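PDB 6LRH: Alr4995 protein from Nostoc sp., which probably acts as a bifunctional enzyme, an arginine dihydrolase that breaks down the guanidine group of arginine and an ornithine cyclodeaminase. Local coordinates for residues Tyr19-Trp24 with Phe85-Arg90. The protein carries 1 engineered substitution. Numbering follows the deposited sequence.
Sequences YVINPW and FLHKER. With ARG (arginine), chain C.
H87 lays the flat of its imidazole against I21, whose CB sits 3.8 Å from the ring centroid, a CH-pi contact only 5° off the ring normal; a planar ring suits the branched carbon. The beta-branched isoleucine fits this spot: its CG2 methyl reaches on to E89 OE1, while CG1 and CD1 turn to the bound arginine, CG1 lying 3.4 Å from its O. E89 sets CB over one face of the Y19 ring, 3.6 Å from the centroid, and the bend at chi2 (92°) brings its carboxylate beside I21. Tyrosine offers both a flat face for E89 and a hydroxyl that hydrogen-bonds to D65, which also hydrogen-bonds to the bound arginine. With an alanine here, the E89 methylenes are likely to lose their aromatic face and D65 this hydroxyl. R90 has the length and charge to reach the substrate carboxylate: NH1 donates to OXT of the ligand at 3.0 Å. F85 CE1 lies over one guanidinium face; N71 shares NH1, NE pairs with E93 in a salt bridge and NH2 bonds to F68 O, so its rotation is well fixed. Across the site N22 ND2 donates to ligand O at 3.1 Å, so that the two segments grip both carboxylate oxygens. The pocket wall thus joins the loop between strand 6-9 and helix 34-48 to the start of helix 88-91, which follows strand 79-82.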
loop_
_atom_site.group_PDB
_atom_site.type_symbol
_atom_site.label_atom_id
_atom_site.label_comp_id
_atom_site.label_asym_id
_atom_site.label_seq_id
_atom_site.Cartn_x
_atom_site.Cartn_y
_atom_site.Cartn_z
ATOM N N TYR A 19 12.633 31.040 -29.274
ATOM C CA TYR A 19 12.915 29.643 -28.999
ATOM C C TYR A 19 12.818 29.347 -27.506
ATOM O O TYR A 19 12.495 30.220 -26.712
ATOM C CB TYR A 19 14.291 29.274 -29.524
ATOM C CG TYR A 19 15.350 30.302 -29.232
ATOM C CD1 TYR A 19 16.047 30.288 -28.037
ATOM C CD2 TYR A 19 15.662 31.280 -30.155
ATOM C CE1 TYR A 19 17.018 31.214 -27.774
ATOM C CE2 TYR A 19 16.630 32.213 -29.896
ATOM C CZ TYR A 19 17.307 32.179 -28.705
ATOM O OH TYR A 19 18.270 33.117 -28.442
ATOM N N VAL A 20 13.084 28.108 -27.124
ATOM C CA VAL A 20 13.026 27.745 -25.720
ATOM C C VAL A 20 14.269 26.975 -25.303
ATOM O O VAL A 20 14.400 25.798 -25.605
ATOM C CB VAL A 20 11.776 26.911 -25.419
ATOM C CG1 VAL A 20 11.716 26.541 -23.945
ATOM C CG2 VAL A 20 10.531 27.659 -25.847
ATOM N N ILE A 21 15.184 27.650 -24.616
ATOM C CA ILE A 21 16.412 27.019 -24.147
ATOM C C ILE A 21 16.627 27.208 -22.654
ATOM O O ILE A 21 17.719 26.993 -22.157
ATOM C CB ILE A 21 17.643 27.542 -24.899
ATOM C CG1 ILE A 21 17.882 29.018 -24.607
ATOM C CG2 ILE A 21 17.502 27.287 -26.389
ATOM C CD1 ILE A 21 19.017 29.595 -25.367
ATOM N N ASN A 22 15.582 27.622 -21.948
ATOM C CA ASN A 22 15.560 27.580 -20.493
ATOM C C ASN A 22 14.092 27.591 -20.078
ATOM O O ASN A 22 13.237 27.846 -20.902
ATOM C CB ASN A 22 16.387 28.724 -19.864
ATOM C CG ASN A 22 15.693 30.085 -19.909
ATOM O OD1 ASN A 22 14.628 30.267 -19.336
ATOM N ND2 ASN A 22 16.335 31.059 -20.543
ATOM N N PRO A 23 13.792 27.250 -18.814
ATOM C CA PRO A 23 12.398 27.038 -18.418
ATOM C C PRO A 23 11.524 28.288 -18.424
ATOM O O PRO A 23 10.327 28.162 -18.532
ATOM C CB PRO A 23 12.538 26.493 -16.999
ATOM C CG PRO A 23 13.878 25.908 -16.956
ATOM C CD PRO A 23 14.717 26.799 -17.759
ATOM N N TRP A 24 12.119 29.465 -18.290
ATOM C CA TRP A 24 11.390 30.723 -18.318
ATOM C C TRP A 24 10.803 30.993 -19.681
ATOM O O TRP A 24 9.758 31.598 -19.804
ATOM C CB TRP A 24 12.308 31.878 -17.927
ATOM C CG TRP A 24 12.857 31.741 -16.579
ATOM C CD1 TRP A 24 13.971 31.062 -16.225
ATOM C CD2 TRP A 24 12.310 32.277 -15.377
ATOM N NE1 TRP A 24 14.162 31.139 -14.872
ATOM C CE2 TRP A 24 13.155 31.880 -14.325
ATOM C CE3 TRP A 24 11.191 33.059 -15.085
ATOM C CZ2 TRP A 24 12.919 32.234 -13.007
ATOM C CZ3 TRP A 24 10.961 33.415 -13.776
ATOM C CH2 TRP A 24 11.821 33.006 -12.752
ATOM N N PHE A 85 28.723 29.383 -26.184
ATOM C CA PHE A 85 27.392 28.978 -25.746
ATOM C C PHE A 85 27.078 27.515 -25.946
ATOM O O PHE A 85 27.472 26.907 -26.908
ATOM C CB PHE A 85 26.322 29.812 -26.459
ATOM C CG PHE A 85 26.384 31.270 -26.139
ATOM C CD1 PHE A 85 25.833 31.757 -24.978
ATOM C CD2 PHE A 85 26.992 32.154 -26.999
ATOM C CE1 PHE A 85 25.886 33.090 -24.689
ATOM C CE2 PHE A 85 27.038 33.483 -26.716
ATOM C CZ PHE A 85 26.499 33.955 -25.566
ATOM N N LEU A 86 26.327 26.963 -25.016
ATOM C CA LEU A 86 25.876 25.597 -25.113
ATOM C C LEU A 86 24.861 25.395 -26.228
ATOM O O LEU A 86 24.918 24.413 -26.935
ATOM C CB LEU A 86 25.273 25.168 -23.798
ATOM C CG LEU A 86 24.884 23.709 -23.812
ATOM C CD1 LEU A 86 26.145 22.907 -23.819
ATOM C CD2 LEU A 86 24.017 23.409 -22.624
ATOM N N HIS A 87 23.932 26.326 -26.387
ATOM C CA HIS A 87 22.886 26.184 -27.383
ATOM C C HIS A 87 23.216 26.928 -28.661
ATOM O O HIS A 87 23.753 28.009 -28.622
ATOM C CB HIS A 87 21.560 26.677 -26.829
ATOM C CG HIS A 87 21.031 25.834 -25.717
ATOM N ND1 HIS A 87 20.227 24.739 -25.934
ATOM C CD2 HIS A 87 21.208 25.912 -24.380
ATOM C CE1 HIS A 87 19.916 24.190 -24.776
ATOM N NE2 HIS A 87 20.503 24.880 -23.819
ATOM N N LYS A 88 22.867 26.347 -29.800
ATOM C CA LYS A 88 23.224 26.929 -31.077
ATOM C C LYS A 88 22.396 28.169 -31.351
ATOM O O LYS A 88 22.728 28.969 -32.200
ATOM C CB LYS A 88 23.058 25.907 -32.199
ATOM C CG LYS A 88 21.680 25.293 -32.293
ATOM C CD LYS A 88 21.348 24.878 -33.721
ATOM C CE LYS A 88 19.839 24.815 -33.954
ATOM N NZ LYS A 88 19.157 26.134 -33.764
ATOM N N GLU A 89 21.318 28.342 -30.617
ATOM C CA GLU A 89 20.463 29.492 -30.831
ATOM C C GLU A 89 21.156 30.791 -30.421
ATOM O O GLU A 89 20.757 31.873 -30.827
ATOM C CB GLU A 89 19.152 29.313 -30.071
ATOM C CG GLU A 89 18.190 28.313 -30.703
ATOM C CD GLU A 89 18.340 26.900 -30.167
ATOM O OE1 GLU A 89 19.304 26.642 -29.428
ATOM O OE2 GLU A 89 17.499 26.040 -30.487
ATOM N N ARG A 90 22.208 30.674 -29.626
ATOM C CA ARG A 90 22.959 31.827 -29.164
ATOM C C ARG A 90 24.380 31.815 -29.694
ATOM O O ARG A 90 25.121 32.752 -29.479
ATOM C CB ARG A 90 22.987 31.886 -27.629
ATOM C CG ARG A 90 21.669 32.238 -26.978
ATOM C CD ARG A 90 21.863 32.836 -25.598
ATOM N NE ARG A 90 22.426 34.181 -25.648
ATOM C CZ ARG A 90 22.718 34.923 -24.587
ATOM N NH1 ARG A 90 22.516 34.473 -23.376
ATOM N NH2 ARG A 90 23.229 36.128 -24.750
HETATM N N ARG C . 17.635 33.552 -23.375
HETATM C CA ARG C . 18.927 33.676 -22.710
HETATM C C ARG C . 19.523 32.316 -22.493
HETATM O O ARG C . 18.826 31.335 -22.288
HETATM C CB ARG C . 18.810 34.414 -21.373
HETATM C CG ARG C . 20.148 34.715 -20.758
HETATM C CD ARG C . 20.065 35.236 -19.365
HETATM N NE ARG C . 21.377 35.663 -18.905
HETATM C CZ ARG C . 21.733 35.769 -17.632
HETATM N NH1 ARG C . 22.944 36.179 -17.327
HETATM N NH2 ARG C . 20.879 35.475 -16.672
HETATM O OXT ARG C . 20.724 32.177 -22.520
#